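Local coordinates for MrsD protein (Bacillus sp., PDB 1P3Y) that catalyses the oxidative decarboxylation of the C-terminal cysteine of the lantibiotic mersacidin, using a bound flavin and assembling as a homododecamer, at residues 39-44 / 76-81; 96-101 / 106-111. All coordinates share one frame; numbering follows the deposited sequence.

Contact 1 (39-44 / 76-81). With FAD (flavin-adenine dinucleotide), chain B.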
# COMPACT_ATOMS: atom_id res chain seq x y z
N ARG A 39 -31.72 9.77 9.52
CA ARG A 39 -30.48 9.13 9.11
C ARG A 39 -30.19 9.49 7.65
O ARG A 39 -31.08 9.95 6.93
CB ARG A 39 -30.57 7.61 9.25
CG ARG A 39 -30.49 7.15 10.68
CD ARG A 39 -30.68 5.66 10.80
NE ARG A 39 -30.73 5.26 12.20
CZ ARG A 39 -31.04 4.04 12.63
NH1 ARG A 39 -31.35 3.07 11.77
NH2 ARG A 39 -31.07 3.80 13.93
N VAL A 40 -28.96 9.26 7.22
CA VAL A 40 -28.58 9.57 5.86
C VAL A 40 -27.92 8.39 5.15
O VAL A 40 -27.28 7.55 5.77
CB VAL A 40 -27.62 10.77 5.86
CG1 VAL A 40 -27.00 10.97 4.48
CG2 VAL A 40 -28.38 12.01 6.30
N VAL A 41 -28.12 8.33 3.84
CA VAL A 41 -27.51 7.34 2.97
C VAL A 41 -26.94 8.20 1.81
O VAL A 41 -27.65 9.01 1.21
CB VAL A 41 -28.55 6.28 2.45
CG1 VAL A 41 -29.68 6.97 1.66
CG2 VAL A 41 -27.83 5.22 1.59
N MET A 42 -25.65 8.04 1.52
CA MET A 42 -24.98 8.84 0.48
C MET A 42 -24.45 8.05 -0.71
O MET A 42 -24.25 6.85 -0.64
CB MET A 42 -23.80 9.59 1.10
CG MET A 42 -24.08 10.22 2.49
SD MET A 42 -22.65 11.18 3.14
CE MET A 42 -22.37 12.41 1.79
N THR A 43 -24.22 8.75 -1.81
CA THR A 43 -23.63 8.13 -2.99
C THR A 43 -22.14 8.53 -2.89
O THR A 43 -21.76 9.47 -2.16
CB THR A 43 -24.16 8.74 -4.33
OG1 THR A 43 -23.79 10.12 -4.42
CG2 THR A 43 -25.65 8.63 -4.43
N LYS A 44 -21.32 7.82 -3.64
CA LYS A 44 -19.88 8.04 -3.69
C LYS A 44 -19.51 9.50 -4.01
O LYS A 44 -18.66 10.10 -3.35
CB LYS A 44 -19.28 7.07 -4.73
CG LYS A 44 -17.76 7.02 -4.79
CD LYS A 44 -17.16 8.08 -5.72
CE LYS A 44 -15.64 7.92 -5.87
NZ LYS A 44 -14.93 7.92 -4.54
N VAL A 76 -32.62 -3.28 2.31
CA VAL A 76 -33.91 -3.71 2.85
C VAL A 76 -34.05 -3.24 4.30
O VAL A 76 -35.14 -2.87 4.74
CB VAL A 76 -34.08 -5.26 2.79
CG1 VAL A 76 -33.74 -5.77 1.39
CG2 VAL A 76 -33.20 -5.92 3.85
N GLU A 77 -32.94 -3.26 5.03
CA GLU A 77 -32.94 -2.82 6.42
C GLU A 77 -33.16 -1.32 6.50
O GLU A 77 -34.00 -0.86 7.26
CB GLU A 77 -31.63 -3.17 7.12
CG GLU A 77 -31.40 -4.66 7.30
CD GLU A 77 -32.44 -5.32 8.19
OE1 GLU A 77 -33.65 -5.33 7.84
OE2 GLU A 77 -32.04 -5.84 9.26
N ILE A 78 -32.41 -0.55 5.71
CA ILE A 78 -32.59 0.89 5.78
C ILE A 78 -33.88 1.28 5.08
O ILE A 78 -34.54 2.23 5.49
CB ILE A 78 -31.37 1.67 5.19
CG1 ILE A 78 -31.35 1.56 3.67
CG2 ILE A 78 -30.06 1.16 5.80
CD1 ILE A 78 -30.26 2.39 3.06
N GLY A 79 -34.24 0.54 4.04
CA GLY A 79 -35.47 0.81 3.33
C GLY A 79 -36.68 0.59 4.24
O GLY A 79 -37.61 1.38 4.23
N ARG A 80 -36.66 -0.47 5.04
CA ARG A 80 -37.76 -0.76 5.96
C ARG A 80 -37.70 0.10 7.20
O ARG A 80 -38.74 0.51 7.71
CB ARG A 80 -37.77 -2.24 6.37
CG ARG A 80 -38.44 -3.15 5.35
CD ARG A 80 -38.85 -4.48 5.98
NE ARG A 80 -39.64 -5.31 5.07
CZ ARG A 80 -39.17 -5.91 3.98
NH1 ARG A 80 -37.89 -5.78 3.65
NH2 ARG A 80 -39.97 -6.64 3.21
N TRP A 81 -36.49 0.37 7.68
CA TRP A 81 -36.27 1.20 8.87
C TRP A 81 -36.96 2.55 8.76
O TRP A 81 -37.58 3.03 9.72
CB TRP A 81 -34.77 1.48 9.08
CG TRP A 81 -34.50 2.50 10.17
CD1 TRP A 81 -34.42 2.25 11.51
CD2 TRP A 81 -34.37 3.92 10.02
NE1 TRP A 81 -34.26 3.42 12.20
CE2 TRP A 81 -34.24 4.47 11.32
CE3 TRP A 81 -34.38 4.79 8.93
CZ2 TRP A 81 -34.11 5.85 11.55
CZ3 TRP A 81 -34.25 6.18 9.15
CH2 TRP A 81 -34.12 6.69 10.46
PA FAD B . -22.57 8.00 -8.00
O1A FAD B . -21.79 8.90 -7.05
O2A FAD B . -22.95 6.62 -7.51
O5B FAD B . -21.77 7.79 -9.41
C5B FAD B . -20.68 8.64 -9.88
C4B FAD B . -19.32 8.05 -9.56
O4B FAD B . -19.43 7.09 -8.52
C3B FAD B . -18.66 7.29 -10.73
O3B FAD B . -17.46 8.01 -11.01
C2B FAD B . -18.48 5.91 -10.20
O2B FAD B . -17.42 5.11 -10.64
C1B FAD B . -18.45 6.10 -8.68
N9A FAD B . -18.86 4.98 -7.78
C8A FAD B . -20.16 4.37 -7.51
N7A FAD B . -20.13 3.38 -6.65
C5A FAD B . -18.76 3.27 -6.27
C6A FAD B . -18.02 2.40 -5.37
N6A FAD B . -18.62 1.44 -4.64
N1A FAD B . -16.61 2.57 -5.27
C2A FAD B . -15.95 3.53 -5.99
N3A FAD B . -16.58 4.44 -6.88
C4A FAD B . -18.03 4.18 -6.93
N1 FAD B . -25.15 15.84 -11.50
C2 FAD B . -26.46 16.28 -11.34
O2 FAD B . -27.40 15.67 -11.92
N3 FAD B . -26.72 17.39 -10.53
C4 FAD B . -25.73 18.15 -9.81
O4 FAD B . -26.08 19.17 -9.09
C4X FAD B . -24.43 17.69 -9.97
N5 FAD B . -23.40 18.40 -9.26
C5X FAD B . -22.06 17.92 -9.38
C6 FAD B . -21.00 18.59 -8.70
C7 FAD B . -19.61 18.17 -8.77
C7M FAD B . -18.54 18.97 -7.96
C8 FAD B . -19.28 16.99 -9.60
C8M FAD B . -17.89 16.43 -9.76
C9 FAD B . -20.29 16.30 -10.30
C9A FAD B . -21.68 16.72 -10.23
N10 FAD B . -22.84 16.08 -10.93
C10 FAD B . -24.16 16.54 -10.81
C1' FAD B . -22.55 14.93 -11.75
C2' FAD B . -22.84 13.59 -11.18
O2' FAD B . -22.00 13.44 -9.94
C3' FAD B . -22.46 12.51 -12.12
O3' FAD B . -23.44 12.34 -13.17
C4' FAD B . -22.25 11.12 -11.46
O4' FAD B . -21.82 10.19 -12.51
C5' FAD B . -23.48 10.54 -10.80
O5' FAD B . -23.60 10.99 -9.45
P FAD B . -24.48 10.23 -8.39
O1P FAD B . -24.35 10.99 -7.14
O2P FAD B . -25.88 10.07 -8.94
O3P FAD B . -23.91 8.72 -8.39

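Contact 2 (96-101 / 106-111). With FAD (flavin-adenine dinucleotide), chain C.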
# COMPACT_ATOMS: atom_id res chain seq x y z
N GLY A 96 -32.56 9.07 -13.49
CA GLY A 96 -32.52 8.11 -14.59
C GLY A 96 -32.46 6.66 -14.11
O GLY A 96 -33.04 5.74 -14.72
N GLN A 97 -31.77 6.43 -13.00
CA GLN A 97 -31.66 5.07 -12.53
C GLN A 97 -32.97 4.60 -11.93
O GLN A 97 -33.46 3.51 -12.27
CB GLN A 97 -30.52 4.92 -11.49
CG GLN A 97 -29.14 4.65 -12.11
CD GLN A 97 -28.04 4.39 -11.07
OE1 GLN A 97 -28.09 3.41 -10.33
NE2 GLN A 97 -27.06 5.27 -11.03
N THR A 98 -33.54 5.43 -11.07
CA THR A 98 -34.77 5.04 -10.39
C THR A 98 -35.95 4.95 -11.36
O THR A 98 -36.77 4.03 -11.27
CB THR A 98 -35.10 6.01 -9.23
OG1 THR A 98 -34.97 7.36 -9.69
CG2 THR A 98 -34.13 5.77 -8.06
N ALA A 99 -36.01 5.89 -12.29
CA ALA A 99 -37.09 5.89 -13.27
C ALA A 99 -37.10 4.60 -14.07
O ALA A 99 -38.16 4.13 -14.49
CB ALA A 99 -36.95 7.08 -14.21
N ASN A 100 -35.92 4.01 -14.27
CA ASN A 100 -35.83 2.80 -15.08
C ASN A 100 -35.56 1.48 -14.38
O ASN A 100 -35.31 0.46 -15.04
CB ASN A 100 -34.81 3.02 -16.19
CG ASN A 100 -35.26 4.12 -17.13
OD1 ASN A 100 -36.29 3.98 -17.80
ND2 ASN A 100 -34.51 5.22 -17.17
N GLY A 101 -35.62 1.49 -13.05
CA GLY A 101 -35.42 0.27 -12.30
C GLY A 101 -33.99 -0.22 -12.23
O GLY A 101 -33.72 -1.40 -12.06
N LEU A 106 -26.36 2.27 -3.42
CA LEU A 106 -27.30 2.06 -2.34
C LEU A 106 -28.49 3.02 -2.40
O LEU A 106 -29.63 2.61 -2.14
CB LEU A 106 -26.54 2.13 -1.00
CG LEU A 106 -27.25 1.75 0.30
CD1 LEU A 106 -27.77 0.33 0.27
CD2 LEU A 106 -26.27 1.92 1.44
N VAL A 107 -28.25 4.27 -2.78
CA VAL A 107 -29.34 5.26 -2.86
C VAL A 107 -30.47 4.80 -3.79
O VAL A 107 -31.65 4.83 -3.43
CB VAL A 107 -28.80 6.65 -3.33
CG1 VAL A 107 -29.96 7.59 -3.68
CG2 VAL A 107 -27.93 7.26 -2.20
N ALA A 108 -30.11 4.35 -4.98
CA ALA A 108 -31.08 3.87 -5.95
C ALA A 108 -31.70 2.53 -5.54
O ALA A 108 -32.87 2.26 -5.82
CB ALA A 108 -30.41 3.73 -7.34
N THR A 109 -30.92 1.69 -4.88
CA THR A 109 -31.40 0.39 -4.46
C THR A 109 -32.45 0.57 -3.36
O THR A 109 -33.49 -0.11 -3.33
CB THR A 109 -30.22 -0.49 -3.91
OG1 THR A 109 -29.24 -0.66 -4.94
CG2 THR A 109 -30.73 -1.87 -3.48
N THR A 110 -32.16 1.47 -2.44
CA THR A 110 -33.07 1.73 -1.34
C THR A 110 -34.44 2.14 -1.85
O THR A 110 -35.45 1.80 -1.24
CB THR A 110 -32.48 2.79 -0.41
OG1 THR A 110 -31.22 2.30 0.09
CG2 THR A 110 -33.43 3.09 0.75
N VAL A 111 -34.48 2.87 -2.96
CA VAL A 111 -35.76 3.30 -3.51
C VAL A 111 -36.62 2.06 -3.76
O VAL A 111 -37.80 2.03 -3.42
CB VAL A 111 -35.59 4.10 -4.83
CG1 VAL A 111 -36.95 4.29 -5.52
CG2 VAL A 111 -34.98 5.47 -4.53
PA FAD C . -23.05 -4.91 -9.05
O1A FAD C . -22.47 -5.86 -8.01
O2A FAD C . -22.29 -4.75 -10.36
O5B FAD C . -23.25 -3.41 -8.44
C5B FAD C . -23.26 -3.10 -7.02
C4B FAD C . -21.91 -2.61 -6.52
O4B FAD C . -20.89 -3.01 -7.42
C3B FAD C . -21.77 -1.08 -6.43
O3B FAD C . -21.54 -0.81 -5.05
C2B FAD C . -20.64 -0.77 -7.35
O2B FAD C . -19.80 0.33 -7.09
C1B FAD C . -19.85 -2.07 -7.40
N9A FAD C . -19.00 -2.38 -8.60
C8A FAD C . -19.36 -2.72 -9.98
N7A FAD C . -18.34 -2.93 -10.77
C5A FAD C . -17.19 -2.73 -9.94
C6A FAD C . -15.76 -2.78 -10.16
N6A FAD C . -15.23 -3.09 -11.36
N1A FAD C . -14.89 -2.48 -9.07
C2A FAD C . -15.38 -2.15 -7.83
N3A FAD C . -16.77 -2.09 -7.52
C4A FAD C . -17.58 -2.40 -8.70
N1 FAD C . -30.75 -6.80 -4.87
C2 FAD C . -31.72 -7.57 -5.51
O2 FAD C . -32.34 -7.11 -6.50
N3 FAD C . -31.99 -8.86 -5.03
C4 FAD C . -31.35 -9.49 -3.89
O4 FAD C . -31.68 -10.68 -3.53
C4X FAD C . -30.37 -8.70 -3.29
N5 FAD C . -29.68 -9.29 -2.17
C5X FAD C . -28.65 -8.51 -1.55
C6 FAD C . -27.93 -9.05 -0.44
C7 FAD C . -26.87 -8.32 0.25
C7M FAD C . -26.14 -9.02 1.44
C8 FAD C . -26.53 -6.97 -0.23
C8M FAD C . -25.45 -6.10 0.37
C9 FAD C . -27.21 -6.40 -1.32
C9A FAD C . -28.28 -7.12 -2.01
N10 FAD C . -29.08 -6.61 -3.17
C10 FAD C . -30.09 -7.38 -3.79
C1' FAD C . -28.78 -5.30 -3.65
C2' FAD C . -27.94 -5.19 -4.87
O2' FAD C . -26.62 -5.84 -4.57
C3' FAD C . -27.68 -3.77 -5.23
O3' FAD C . -28.81 -3.17 -5.89
C4' FAD C . -26.45 -3.56 -6.15
O4' FAD C . -26.30 -2.11 -6.35
C5' FAD C . -26.55 -4.20 -7.52
O5' FAD C . -26.08 -5.56 -7.47
P FAD C . -25.64 -6.33 -8.78
O1P FAD C . -25.23 -7.67 -8.33
O2P FAD C . -26.76 -6.26 -9.78
O3P FAD C . -24.49 -5.39 -9.43

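Contact 1 (39-44 / 76-81)
Arg39 and Trp81 meet because each side chain leaves its backbone toward the other: Arg39 has CG opposite its carbonyl carbon (chi1 -74°) and runs on fully extended, while Trp81 has CG trans to the backbone N (chi1 172°), which carries the indole against the Arg39 side chain. The long, straight arginine then lies along the ring system. Its CD sits over the face of the six-membered ring, 3.6 Å from that ring's centroid, in a CH-pi contact, and the guanidinium continues over the pyrrole part, tilted only 11° from the indole and with the two centres 3.7 Å apart. Arg39 CZ stands 3.8 Å from the five-membered-ring centroid, an off-centre cation-pi pair. Arg39 NH1 and Trp81 NE1 are both donors and cannot bond to each other; the guanidinium and the indole are held face to face by stacking. A salt bridge from Arg39 NH2 to Glu37 gives the guanidinium a charged partner and should limit its rotation.

The fold is Rossmann-like, a parallel sheet flanked by helices, and this contact lays helix 75-81 on strand 37-42. Further along, beta-branched Val41 and Ile78 add a smaller apolar contact, Val41 CG2 lying 4.0 Å from Ile78 CD1. At the strand's C-terminal end, where such folds commonly bind cofactors, Thr43 is the N-cap of the next helix, its OG1 weakly bonded to Ala46 N. The same hydroxyl donates to the FAD phosphate oxygen O1P at 2.9 Å. Lys44 lends its aliphatic part to the adenine, Lys44 CG being 3.5 Å from FAD N3A, while its ammonium group pairs with Asp48.

Contact 2 (96-101 / 106-111)
Thr98 faces Ala108 and Val111 across a close approach of two helices, 92-99 and 106-113, whose backbones come within 5.9 Å between Thr98 CA and Ala108 CA. From Thr98 CB the side chain forks. The methyl branch, CG2, lies opposite the carbonyl carbon and points across to helix 106-113: it meets Val111 CG2 at 3.6 Å and Val111 CB at 3.9 Å, the two side chains crossing at about a right angle, and it also lies 4.2 Å from Ala108 CA. The other branch, OG1, turns back on its own helix, where its one proton can go to the carbonyl oxygen of Ile94, the stronger partner, or be shared with that of Leu95. Threonine thus suits the place twice over, giving a methyl to the neighbouring helix and its hydroxyl to its own, and the small Ala108 lets the backbones come so close.

Next to it in the helix, Gln97 OE1 rests 3.8 Å from Ala108 CB while accepting a hydrogen bond from Met104 N in the connecting loop. A Schellman motif with Gly101 at C-prime, its positive phi well suited to glycine, ends helix 92-99 and starts the short turn into helix 106-113. On the latter, Thr109 OG1 accepts from the ribityl O3' of an FAD at 2.7 Å, a cofactor whose other partners include Thr45 and Asn93 of a neighbouring subunit. Because the threonine hydroxyl and the glutamine carbonyl are satisfied within their own helix and loop, what faces across the pair is mainly methyl and methine surface, and its cohesion should come from van der Waals packing.

How the contacts relate
Helix 106-113 joins the two contacts, whose centres lie 12 Å apart: contact 2 packs it against helix 92-99, and Leu106 and Val107 reach back to contact 1. Val41 CG2 lies 3.7 Å from Leu106 CD2, and Thr43 CG2 lies 3.5 Å from Val107 CG2, while Ile78 packs on Thr110. The active-site His75 stands beside this junction, its side chain about 5 Å from that of Ile78 and about 9 Å from that of Val111, and it touches Leu106 and Thr109. The two contacts serve different FAD molecules: Thr43 binds one cofactor's phosphate, whereas Thr109 contributes to a cofactor held mainly by another subunit, so each flavin site is composite.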